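Long-range contacts in oligopeptide ABC transporter, periplasmic oligopeptide-binding protein, putative (Thermotoga maritima MSB8, PDB 5IPW), which probably binds oligopeptides in the periplasm and delivers them to an ABC transporter: residues 325-330 and 599-604; 605-610 and 628-633; 63-68 and 298-303. All blocks are in the same frame, centred on the assembly; numbering follows the deposited sequence.

Interaction 1: 325-330 and 599-604; sequences GYRVLK and AIAKNN
Ala599 and Leu329 exchange two backbone hydrogen bonds, Leu329 N to Ala599 O at 2.7 Å and Ala599 N to Leu329 O at 3.1 Å, as a hydrogen-bonded pair of the antiparallel ladder. On the face they share, Leu329 CD1 reaches along to Ala601 CB (4.1 Å). Ile600 points to the other face with Val328; its CB lies 3.9 Å from Tyr326 CD1, and its CD1 sits over one face of the phenol ring, whose OH bonds to Leu317 O in helix 311-324. Ala601 is hydrogen-bonded in both directions to Arg327, and its CB lies under one face of the Arg327 guanidinium. The arginine chain runs extended from CG to NE, carrying NH1 to Lys602 O in a bent bond (N-H...O 133°); that oxygen lies in the guanidinium plane, although NH1 stands well above the carbonyl plane. Lys602 folds back at chi2 (-78°) and chi3 (-79°), which lays CD against Gly325 O as a plain contact and brings NZ to its bond with Gly324 O. Gly325 ends the preceding helix in a Schellman motif. Asn603 N donates to Gly325 O (3.1 Å), and a water joins Asn603 ND2 to Tyr326 O. Two carbonyl oxygens, Lys602 O and Gly324 O, thus take cationic donors, while Gly325 O takes a backbone N-H and Tyr326 O a water; the lysine ammonium at the helix C-terminus is probably favoured by the helix dipole.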
loop_
_atom_site.group_PDB
_atom_site.type_symbol
_atom_site.label_atom_id
_atom_site.label_comp_id
_atom_site.label_asym_id
_atom_site.label_seq_id
_atom_site.Cartn_x
_atom_site.Cartn_y
_atom_site.Cartn_z
ATOM N N GLY A 325 -29.673 -6.124 3.057
ATOM C CA GLY A 325 -29.198 -7.204 3.922
ATOM C C GLY A 325 -27.685 -7.232 4.095
ATOM O O GLY A 325 -27.080 -8.304 4.141
ATOM N N TYR A 326 -27.080 -6.051 4.198
ATOM C CA TYR A 326 -25.638 -5.926 4.308
ATOM C C TYR A 326 -25.272 -4.774 5.229
ATOM O O TYR A 326 -26.132 -4.027 5.669
ATOM C CB TYR A 326 -24.999 -5.717 2.923
ATOM C CG TYR A 326 -25.356 -4.406 2.248
ATOM C CD1 TYR A 326 -24.673 -3.240 2.550
ATOM C CD2 TYR A 326 -26.381 -4.344 1.301
ATOM C CE1 TYR A 326 -25.000 -2.045 1.934
ATOM C CE2 TYR A 326 -26.715 -3.154 0.675
ATOM C CZ TYR A 326 -26.031 -2.007 0.994
ATOM O OH TYR A 326 -26.374 -0.824 0.387
ATOM N N ARG A 327 -23.982 -4.643 5.514
ATOM C CA ARG A 327 -23.481 -3.539 6.317
ATOM C C ARG A 327 -22.374 -2.837 5.560
ATOM O O ARG A 327 -21.724 -3.436 4.705
ATOM C CB ARG A 327 -22.984 -4.028 7.686
ATOM C CG ARG A 327 -21.776 -4.953 7.658
ATOM C CD ARG A 327 -21.689 -5.755 8.952
ATOM N NE ARG A 327 -20.569 -6.695 8.989
ATOM C CZ ARG A 327 -20.501 -7.816 8.279
ATOM N NH1 ARG A 327 -21.478 -8.146 7.442
ATOM N NH2 ARG A 327 -19.442 -8.610 8.395
ATOM N N VAL A 328 -22.191 -1.558 5.861
ATOM C CA VAL A 328 -21.163 -0.749 5.233
ATOM C C VAL A 328 -19.997 -0.631 6.195
ATOM O O VAL A 328 -20.149 -0.144 7.320
ATOM C CB VAL A 328 -21.680 0.659 4.882
ATOM C CG1 VAL A 328 -20.544 1.552 4.408
ATOM C CG2 VAL A 328 -22.754 0.574 3.808
ATOM N N LEU A 329 -18.830 -1.066 5.741
ATOM C CA LEU A 329 -17.637 -1.046 6.565
ATOM C C LEU A 329 -16.902 0.265 6.331
ATOM O O LEU A 329 -16.582 0.620 5.190
ATOM C CB LEU A 329 -16.756 -2.261 6.254
ATOM C CG LEU A 329 -17.487 -3.586 6.501
ATOM C CD1 LEU A 329 -16.800 -4.735 5.794
ATOM C CD2 LEU A 329 -17.602 -3.871 7.986
ATOM N N LYS A 330 -16.645 0.977 7.427
ATOM C CA LYS A 330 -16.057 2.312 7.380
ATOM C C LYS A 330 -14.541 2.239 7.274
ATOM O O LYS A 330 -13.823 2.758 8.128
ATOM C CB LYS A 330 -16.456 3.128 8.627
ATOM C CG LYS A 330 -17.717 3.963 8.471
ATOM C CD LYS A 330 -18.982 3.176 8.760
ATOM C CE LYS A 330 -20.225 3.975 8.387
ATOM N NZ LYS A 330 -21.450 3.128 8.438
ATOM N N ALA A 599 -16.405 -0.462 2.240
ATOM C CA ALA A 599 -16.658 -1.768 1.670
ATOM C C ALA A 599 -18.016 -2.191 2.159
ATOM O O ALA A 599 -18.588 -1.560 3.052
ATOM C CB ALA A 599 -15.606 -2.760 2.140
ATOM N N ILE A 600 -18.539 -3.259 1.583
ATOM C CA ILE A 600 -19.757 -3.847 2.098
ATOM C C ILE A 600 -19.565 -5.331 2.298
ATOM O O ILE A 600 -18.746 -5.958 1.630
ATOM C CB ILE A 600 -20.984 -3.576 1.196
ATOM C CG1 ILE A 600 -20.914 -4.359 -0.118
ATOM C CG2 ILE A 600 -21.111 -2.085 0.920
ATOM C CD1 ILE A 600 -22.207 -4.309 -0.914
ATOM N N ALA A 601 -20.319 -5.863 3.249
ATOM C CA ALA A 601 -20.357 -7.279 3.511
ATOM C C ALA A 601 -21.775 -7.624 3.905
ATOM O O ALA A 601 -22.356 -6.969 4.745
ATOM C CB ALA A 601 -19.401 -7.628 4.638
ATOM N N LYS A 602 -22.334 -8.649 3.292
ATOM C CA LYS A 602 -23.614 -9.159 3.719
ATOM C C LYS A 602 -23.569 -9.486 5.204
ATOM O O LYS A 602 -22.513 -9.795 5.749
ATOM C CB LYS A 602 -23.983 -10.412 2.927
ATOM C CG LYS A 602 -24.298 -10.135 1.466
ATOM C CD LYS A 602 -25.685 -9.553 1.273
ATOM C CE LYS A 602 -26.744 -10.635 1.348
ATOM N NZ LYS A 602 -28.045 -10.085 0.887
ATOM N N ASN A 603 -24.725 -9.433 5.848
ATOM C CA ASN A 603 -24.824 -9.711 7.273
ATOM C C ASN A 603 -24.417 -11.127 7.658
ATOM O O ASN A 603 -24.067 -11.366 8.813
ATOM C CB ASN A 603 -26.247 -9.442 7.767
ATOM C CG ASN A 603 -26.605 -7.977 7.708
ATOM O OD1 ASN A 603 -25.735 -7.115 7.778
ATOM N ND2 ASN A 603 -27.888 -7.688 7.566
ATOM N N ASN A 604 -24.471 -12.055 6.703
ATOM C CA ASN A 604 -24.071 -13.439 6.957
ATOM C C ASN A 604 -22.664 -13.747 6.429
ATOM O O ASN A 604 -22.250 -14.910 6.373
ATOM C CB ASN A 604 -25.096 -14.410 6.368
ATOM C CG ASN A 604 -25.072 -14.455 4.849
ATOM O OD1 ASN A 604 -24.763 -13.459 4.180
ATOM N ND2 ASN A 604 -25.406 -15.622 4.293
HETATM O O HOH W 1 -28.260 -4.679 7.146
#

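Interaction 2: 605-610 and 628-633; sequences FRNVPE and QFFIEQ
Asn607 and Gln628 bind each other reciprocally, each side-chain amide donating to the other's backbone carbonyl. Asn607 ND2 meets Gln628 O at 2.7 Å, nearly along the C=O axis and with that oxygen in the asparagine amide plane; Gln628 NE2 meets Asn607 O at 3.0 Å, within the carbonyl plane. The remaining amide oxygens are also satisfied: Asn607 OD1 accepts from the backbone N of Glu54 and of Lys55, and Gln628 OE1 from Val53 N, while Gln628 NE2 has a further acceptor in Met625 O. Gln628 gets there by a bend at chi2 (79°) that turns its amide back towards Asn607. In the short antiparallel ladder next to this exchange, Arg606 N donates to Phe630 O (2.7 Å) and Phe630 N to Arg606 O (3.2 Å).

Arg606 divides its labour. CB sits over one face of the Phe630 ring, 3.7 Å from the centroid, a CH-pi contact, and the bent chain then carries the guanidinium away, where NH1 forms a salt bridge with Glu54 and NH2 bonds to Asn603 O. Glu632 OE2, 4.2 Å from Arg606 NE, lies well out of the guanidinium plane and adds only charge proximity.

The apolar half is built round two phenylalanine rings. Phe605 CE1 approaches Phe629 CD2 at 3.6 Å, the ring planes 72° apart, and Val608 CG2 stands over the centre of the Phe629 ring, 4.1 Å from the centroid. Phe605 CD2 also packs against Ile631 CG1.

The two-strand ladder borders on two other strands: Phe605 and Phe629 rest on Met299 of strand 299-300, and Val608 packs on Leu329 and Trp331 of strand 326-333. Residues 52-55 meet the amide pair, chiefly through backbone N-H groups.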
loop_
_atom_site.group_PDB
_atom_site.type_symbol
_atom_site.label_atom_id
_atom_site.label_comp_id
_atom_site.label_asym_id
_atom_site.label_seq_id
_atom_site.Cartn_x
_atom_site.Cartn_y
_atom_site.Cartn_z
ATOM N N PHE A 605 -21.949 -12.691 6.044
ATOM C CA PHE A 605 -20.588 -12.792 5.558
ATOM C C PHE A 605 -19.666 -12.243 6.640
ATOM O O PHE A 605 -19.691 -11.046 6.946
ATOM C CB PHE A 605 -20.423 -12.012 4.257
ATOM C CG PHE A 605 -19.180 -12.373 3.503
ATOM C CD1 PHE A 605 -17.974 -11.773 3.807
ATOM C CD2 PHE A 605 -19.219 -13.338 2.505
ATOM C CE1 PHE A 605 -16.824 -12.115 3.119
ATOM C CE2 PHE A 605 -18.079 -13.680 1.807
ATOM C CZ PHE A 605 -16.877 -13.066 2.114
ATOM N N ARG A 606 -18.844 -13.120 7.205
ATOM C CA ARG A 606 -18.217 -12.863 8.490
ATOM C C ARG A 606 -16.704 -12.891 8.447
ATOM O O ARG A 606 -16.114 -13.172 7.405
ATOM C CB ARG A 606 -18.751 -13.880 9.496
ATOM C CG ARG A 606 -20.179 -13.590 9.916
ATOM C CD ARG A 606 -20.213 -12.349 10.789
ATOM N NE ARG A 606 -21.260 -11.423 10.400
ATOM C CZ ARG A 606 -21.439 -10.215 10.934
ATOM N NH1 ARG A 606 -20.633 -9.758 11.886
ATOM N NH2 ARG A 606 -22.442 -9.452 10.508
ATOM N N ASN A 607 -16.089 -12.578 9.593
ATOM C CA ASN A 607 -14.629 -12.467 9.745
ATOM C C ASN A 607 -14.044 -11.334 8.903
ATOM O O ASN A 607 -12.869 -11.369 8.531
ATOM C CB ASN A 607 -13.915 -13.807 9.445
ATOM C CG ASN A 607 -13.917 -14.771 10.634
ATOM O OD1 ASN A 607 -14.204 -14.404 11.764
ATOM N ND2 ASN A 607 -13.581 -16.014 10.367
ATOM N N VAL A 608 -14.867 -10.325 8.618
ATOM C CA VAL A 608 -14.419 -9.129 7.908
ATOM C C VAL A 608 -14.208 -8.032 8.947
ATOM O O VAL A 608 -15.126 -7.731 9.702
ATOM C CB VAL A 608 -15.453 -8.639 6.871
ATOM C CG1 VAL A 608 -14.883 -7.502 6.045
ATOM C CG2 VAL A 608 -15.878 -9.772 5.941
ATOM N N PRO A 609 -13.002 -7.430 8.988
ATOM C CA PRO A 609 -12.699 -6.386 9.975
ATOM C C PRO A 609 -13.573 -5.145 9.849
ATOM O O PRO A 609 -13.797 -4.659 8.745
ATOM C CB PRO A 609 -11.238 -6.009 9.680
ATOM C CG PRO A 609 -10.699 -7.105 8.858
ATOM C CD PRO A 609 -11.844 -7.735 8.135
ATOM N N GLU A 610 -14.022 -4.631 10.987
ATOM C CA GLU A 610 -14.843 -3.429 11.034
ATOM C C GLU A 610 -14.076 -2.236 10.483
ATOM O O GLU A 610 -14.562 -1.520 9.608
ATOM C CB GLU A 610 -15.271 -3.156 12.475
ATOM C CG GLU A 610 -16.471 -2.238 12.605
ATOM C CD GLU A 610 -16.849 -1.944 14.051
ATOM O OE1 GLU A 610 -17.280 -0.806 14.328
ATOM O OE2 GLU A 610 -16.720 -2.841 14.914
ATOM N N GLN A 628 -9.665 -16.304 5.631
ATOM C CA GLN A 628 -10.479 -16.675 6.808
ATOM C C GLN A 628 -11.848 -15.997 6.865
ATOM O O GLN A 628 -12.529 -16.060 7.890
ATOM C CB GLN A 628 -9.711 -16.460 8.138
ATOM C CG GLN A 628 -9.147 -15.076 8.407
ATOM C CD GLN A 628 -10.170 -14.080 8.901
ATOM O OE1 GLN A 628 -10.782 -14.271 9.947
ATOM N NE2 GLN A 628 -10.349 -12.992 8.153
ATOM N N PHE A 629 -12.256 -15.358 5.773
ATOM C CA PHE A 629 -13.645 -14.908 5.639
ATOM C C PHE A 629 -14.510 -16.140 5.553
ATOM O O PHE A 629 -14.066 -17.166 5.044
ATOM C CB PHE A 629 -13.868 -14.110 4.358
ATOM C CG PHE A 629 -13.184 -12.767 4.317
ATOM C CD1 PHE A 629 -12.600 -12.200 5.442
ATOM C CD2 PHE A 629 -13.181 -12.046 3.135
ATOM C CE1 PHE A 629 -11.988 -10.957 5.374
ATOM C CE2 PHE A 629 -12.593 -10.794 3.063
ATOM C CZ PHE A 629 -11.984 -10.253 4.180
ATOM N N PHE A 630 -15.739 -16.048 6.045
ATOM C CA PHE A 630 -16.701 -17.127 5.847
ATOM C C PHE A 630 -18.138 -16.657 5.706
ATOM O O PHE A 630 -18.474 -15.532 6.058
ATOM C CB PHE A 630 -16.596 -18.174 6.964
ATOM C CG PHE A 630 -17.242 -17.772 8.274
ATOM C CD1 PHE A 630 -16.586 -16.933 9.159
ATOM C CD2 PHE A 630 -18.472 -18.286 8.644
ATOM C CE1 PHE A 630 -17.156 -16.596 10.377
ATOM C CE2 PHE A 630 -19.048 -17.950 9.859
ATOM C CZ PHE A 630 -18.389 -17.099 10.726
ATOM N N ILE A 631 -18.965 -17.563 5.190
ATOM C CA ILE A 631 -20.397 -17.365 5.044
ATOM C C ILE A 631 -21.114 -18.261 6.044
ATOM O O ILE A 631 -20.886 -19.471 6.077
ATOM C CB ILE A 631 -20.861 -17.743 3.612
ATOM C CG1 ILE A 631 -20.191 -16.836 2.584
ATOM C CG2 ILE A 631 -22.374 -17.636 3.464
ATOM C CD1 ILE A 631 -20.073 -17.470 1.218
ATOM N N GLU A 632 -22.011 -17.677 6.831
ATOM C CA GLU A 632 -22.762 -18.452 7.814
ATOM C C GLU A 632 -23.521 -19.587 7.139
ATOM O O GLU A 632 -24.063 -19.410 6.058
ATOM C CB GLU A 632 -23.729 -17.551 8.574
ATOM C CG GLU A 632 -23.016 -16.577 9.492
ATOM C CD GLU A 632 -23.937 -15.581 10.164
ATOM O OE1 GLU A 632 -25.098 -15.428 9.731
ATOM O OE2 GLU A 632 -23.476 -14.927 11.127
ATOM N N GLN A 633 -23.522 -20.755 7.771
ATOM C CA GLN A 633 -24.258 -21.913 7.281
ATOM C C GLN A 633 -25.363 -22.244 8.271
ATOM O O GLN A 633 -26.489 -22.519 7.863
ATOM C CB GLN A 633 -23.340 -23.129 7.107
ATOM C CG GLN A 633 -22.082 -22.883 6.287
ATOM C CD GLN A 633 -22.357 -22.634 4.808
ATOM O OE1 GLN A 633 -22.904 -23.490 4.121
ATOM N NE2 GLN A 633 -21.953 -21.465 4.308
#

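Interaction 3: 63-68 and 298-303; sequences WRRVWK and DMQWRH
Two sheet edges meet where strand 62-67, outermost in a four-stranded mixed sheet, runs beside the 298-303 segment, whose strand 299-300 is outermost in another; the segments point the same way to within 23°, yet side chains supply most of the bonds. Arg64 and Asp298 form the salt-bridged end. Arg64 N donates to Asp298 OD2 on its anti side (2.9 Å), Asp298 N donates to Arg64 O (3.0 Å), and the guanidinium grips the carboxylate side-on, NE to OD2 at 3.0 Å and NH2 to OD1 at 2.9 Å. Both oxygens lie in the guanidinium plane but are approached from above the carboxylate plane, the two planes being 46° apart. OD2 thus accepts two bonds.

Two residues on, Gln300 imitates a neighbouring strand. With CG opposite its own backbone N (chi1 -170°) and the chain extended, the amide reaches Val66: OE1 takes Val66 N at 3.0 Å on a lone pair, and NE2 donates to Val66 O, also at 3.0 Å. Gln300 CG lies over one face of the Arg65 guanidinium, toward its rim, the amide stacked roughly parallel to it, and Arg65 NE makes a weak bond to Met299 O. That same oxygen receives Trp63 NE1 in the indole plane (2.9 Å), while Trp63 CZ2 packs on Met299 CG at 3.6 Å.

Farther along, Lys68 lies across one face of the His303 ring, Arg302 CG across the opposite one; Lys68 NZ pairs with Asp285, and His303 NE2 bonds to Asp72.

Here the edges of two mixed sheets are joined mainly by side chains, the Gln300 amide pairing with the N-H and C=O of Val66 as a strand backbone would, in a chain assigned to the family 5 solute-binding proteins.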
loop_
_atom_site.group_PDB
_atom_site.type_symbol
_atom_site.label_atom_id
_atom_site.label_comp_id
_atom_site.label_asym_id
_atom_site.label_seq_id
_atom_site.Cartn_x
_atom_site.Cartn_y
_atom_site.Cartn_z
ATOM N N TRP A 63 -18.913 -17.085 -2.779
ATOM C CA TRP A 63 -18.743 -15.683 -2.496
ATOM C C TRP A 63 -18.921 -14.922 -3.810
ATOM O O TRP A 63 -18.071 -15.001 -4.709
ATOM C CB TRP A 63 -17.348 -15.489 -1.874
ATOM C CG TRP A 63 -16.838 -14.099 -1.685
ATOM C CD1 TRP A 63 -17.505 -12.916 -1.868
ATOM C CD2 TRP A 63 -15.533 -13.755 -1.230
ATOM N NE1 TRP A 63 -16.672 -11.849 -1.575
ATOM C CE2 TRP A 63 -15.461 -12.344 -1.175
ATOM C CE3 TRP A 63 -14.411 -14.506 -0.857
ATOM C CZ2 TRP A 63 -14.310 -11.678 -0.770
ATOM C CZ3 TRP A 63 -13.274 -13.846 -0.463
ATOM C CH2 TRP A 63 -13.227 -12.443 -0.419
ATOM N N ARG A 64 -20.030 -14.189 -3.902
ATOM C CA ARG A 64 -20.380 -13.441 -5.100
ATOM C C ARG A 64 -19.744 -12.071 -5.113
ATOM O O ARG A 64 -19.954 -11.272 -4.198
ATOM C CB ARG A 64 -21.897 -13.283 -5.206
ATOM C CG ARG A 64 -22.647 -14.610 -5.271
ATOM C CD ARG A 64 -24.143 -14.410 -5.126
ATOM N NE ARG A 64 -24.471 -13.872 -3.809
ATOM C CZ ARG A 64 -25.626 -13.303 -3.479
ATOM N NH1 ARG A 64 -26.616 -13.187 -4.363
ATOM N NH2 ARG A 64 -25.795 -12.845 -2.244
ATOM N N ARG A 65 -18.965 -11.809 -6.160
ATOM C CA ARG A 65 -18.425 -10.482 -6.416
ATOM C C ARG A 65 -18.699 -10.087 -7.864
ATOM O O ARG A 65 -19.285 -10.854 -8.638
ATOM C CB ARG A 65 -16.916 -10.465 -6.185
ATOM C CG ARG A 65 -16.438 -10.968 -4.837
ATOM C CD ARG A 65 -14.917 -10.844 -4.737
ATOM N NE ARG A 65 -14.501 -9.760 -3.849
ATOM C CZ ARG A 65 -13.649 -8.779 -4.149
ATOM N NH1 ARG A 65 -13.072 -8.699 -5.337
ATOM N NH2 ARG A 65 -13.358 -7.861 -3.231
ATOM N N VAL A 66 -18.249 -8.895 -8.230
ATOM C CA VAL A 66 -18.313 -8.435 -9.611
ATOM C C VAL A 66 -16.978 -7.820 -10.026
ATOM O O VAL A 66 -16.320 -7.157 -9.222
ATOM C CB VAL A 66 -19.453 -7.401 -9.822
ATOM C CG1 VAL A 66 -20.803 -8.029 -9.532
ATOM C CG2 VAL A 66 -19.262 -6.168 -8.957
ATOM N N TRP A 67 -16.591 -8.033 -11.282
ATOM C CA TRP A 67 -15.390 -7.383 -11.838
ATOM C C TRP A 67 -15.570 -6.908 -13.291
ATOM O O TRP A 67 -16.560 -7.231 -13.960
ATOM C CB TRP A 67 -14.176 -8.312 -11.715
ATOM C CG TRP A 67 -14.078 -9.410 -12.744
ATOM C CD1 TRP A 67 -15.104 -10.067 -13.364
ATOM C CD2 TRP A 67 -12.871 -10.000 -13.237
ATOM N NE1 TRP A 67 -14.609 -11.019 -14.222
ATOM C CE2 TRP A 67 -13.240 -10.998 -14.163
ATOM C CE3 TRP A 67 -11.511 -9.778 -12.986
ATOM C CZ2 TRP A 67 -12.299 -11.773 -14.843
ATOM C CZ3 TRP A 67 -10.574 -10.547 -13.664
ATOM C CH2 TRP A 67 -10.974 -11.531 -14.583
ATOM N N LYS A 68 -14.582 -6.153 -13.760
ATOM C CA LYS A 68 -14.576 -5.585 -15.113
ATOM C C LYS A 68 -13.781 -6.428 -16.129
ATOM O O LYS A 68 -13.190 -5.887 -17.066
ATOM C CB LYS A 68 -14.017 -4.162 -15.052
ATOM C CG LYS A 68 -14.917 -3.204 -14.291
ATOM C CD LYS A 68 -14.272 -1.842 -14.117
ATOM C CE LYS A 68 -15.249 -0.861 -13.494
ATOM N NZ LYS A 68 -14.576 0.410 -13.129
ATOM N N ASP A 298 -21.713 -10.312 -1.965
ATOM C CA ASP A 298 -21.529 -10.885 -0.633
ATOM C C ASP A 298 -20.500 -10.125 0.192
ATOM O O ASP A 298 -20.687 -9.923 1.391
ATOM C CB ASP A 298 -21.147 -12.349 -0.749
ATOM C CG ASP A 298 -22.320 -13.219 -1.134
ATOM O OD1 ASP A 298 -23.412 -13.013 -0.557
ATOM O OD2 ASP A 298 -22.146 -14.120 -1.992
ATOM N N MET A 299 -19.420 -9.705 -0.455
ATOM C CA MET A 299 -18.473 -8.775 0.146
ATOM C C MET A 299 -17.539 -8.236 -0.925
ATOM O O MET A 299 -17.002 -8.996 -1.737
ATOM C CB MET A 299 -17.692 -9.439 1.306
ATOM C CG MET A 299 -16.165 -9.397 1.220
ATOM S SD MET A 299 -15.398 -7.817 1.524
ATOM C CE MET A 299 -13.976 -7.968 0.497
ATOM N N GLN A 300 -17.339 -6.927 -0.920
ATOM C CA GLN A 300 -16.427 -6.312 -1.865
ATOM C C GLN A 300 -16.074 -4.917 -1.420
ATOM O O GLN A 300 -16.870 -4.219 -0.799
ATOM C CB GLN A 300 -17.031 -6.268 -3.272
ATOM C CG GLN A 300 -16.038 -5.862 -4.349
ATOM C CD GLN A 300 -16.499 -6.204 -5.763
ATOM O OE1 GLN A 300 -17.241 -7.160 -5.981
ATOM N NE2 GLN A 300 -16.041 -5.423 -6.733
ATOM N N TRP A 301 -14.848 -4.535 -1.729
ATOM C CA TRP A 301 -14.365 -3.189 -1.502
ATOM C C TRP A 301 -13.931 -2.553 -2.814
ATOM O O TRP A 301 -14.085 -1.344 -3.005
ATOM C CB TRP A 301 -13.176 -3.226 -0.542
ATOM C CG TRP A 301 -12.430 -1.935 -0.449
ATOM C CD1 TRP A 301 -12.789 -0.835 0.261
ATOM C CD2 TRP A 301 -11.192 -1.618 -1.086
ATOM N NE1 TRP A 301 -11.849 0.157 0.108
ATOM C CE2 TRP A 301 -10.860 -0.295 -0.718
ATOM C CE3 TRP A 301 -10.325 -2.326 -1.930
ATOM C CZ2 TRP A 301 -9.701 0.341 -1.165
ATOM C CZ3 TRP A 301 -9.164 -1.695 -2.376
ATOM C CH2 TRP A 301 -8.864 -0.372 -1.992
ATOM N N ARG A 302 -13.405 -3.372 -3.721
ATOM C CA ARG A 302 -12.600 -2.869 -4.816
ATOM C C ARG A 302 -13.218 -1.656 -5.518
ATOM O O ARG A 302 -12.655 -0.551 -5.471
ATOM C CB ARG A 302 -12.298 -3.975 -5.817
ATOM C CG ARG A 302 -11.308 -3.537 -6.876
ATOM C CD ARG A 302 -10.718 -4.726 -7.600
ATOM N NE ARG A 302 -9.881 -4.327 -8.730
ATOM C CZ ARG A 302 -8.672 -3.778 -8.630
ATOM N NH1 ARG A 302 -8.133 -3.531 -7.450
ATOM N NH2 ARG A 302 -7.994 -3.465 -9.726
ATOM N N HIS A 303 -14.361 -1.832 -6.163
ATOM C CA HIS A 303 -14.931 -0.697 -6.894
ATOM C C HIS A 303 -15.900 0.101 -6.052
ATOM O O HIS A 303 -16.106 1.281 -6.302
ATOM C CB HIS A 303 -15.536 -1.170 -8.194
ATOM C CG HIS A 303 -14.527 -1.816 -9.079
ATOM N ND1 HIS A 303 -13.380 -1.167 -9.480
ATOM C CD2 HIS A 303 -14.452 -3.067 -9.589
ATOM C CE1 HIS A 303 -12.659 -1.979 -10.232
ATOM N NE2 HIS A 303 -13.286 -3.139 -10.310
#

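In the fold
Read from the N terminus, interaction 3 comes first: strand 62-67 waits through 229 residues until 298-303 closes the loop. Helix 311-324 follows, and 325-330 then opens interaction 1, closed after 268 intervening residues by 599-604. Interaction 2 comes directly after, its 17-residue excursion from 605-610 ending at the C-terminal 628-633. The three loops are in series; none nests or crosses. In space they adjoin, with centres 10 to 14 Å apart. Strand 599-602 lies between 326-333 and 299-300, so interaction 3 reaches that sheet through 299-300 and links it to the sheet of strand 62-67, while Phe605 of interaction 2 packs against Met299 and Trp63. Together they join strand 62-67, strands 299-300 and 326-333, and the C-terminal segment.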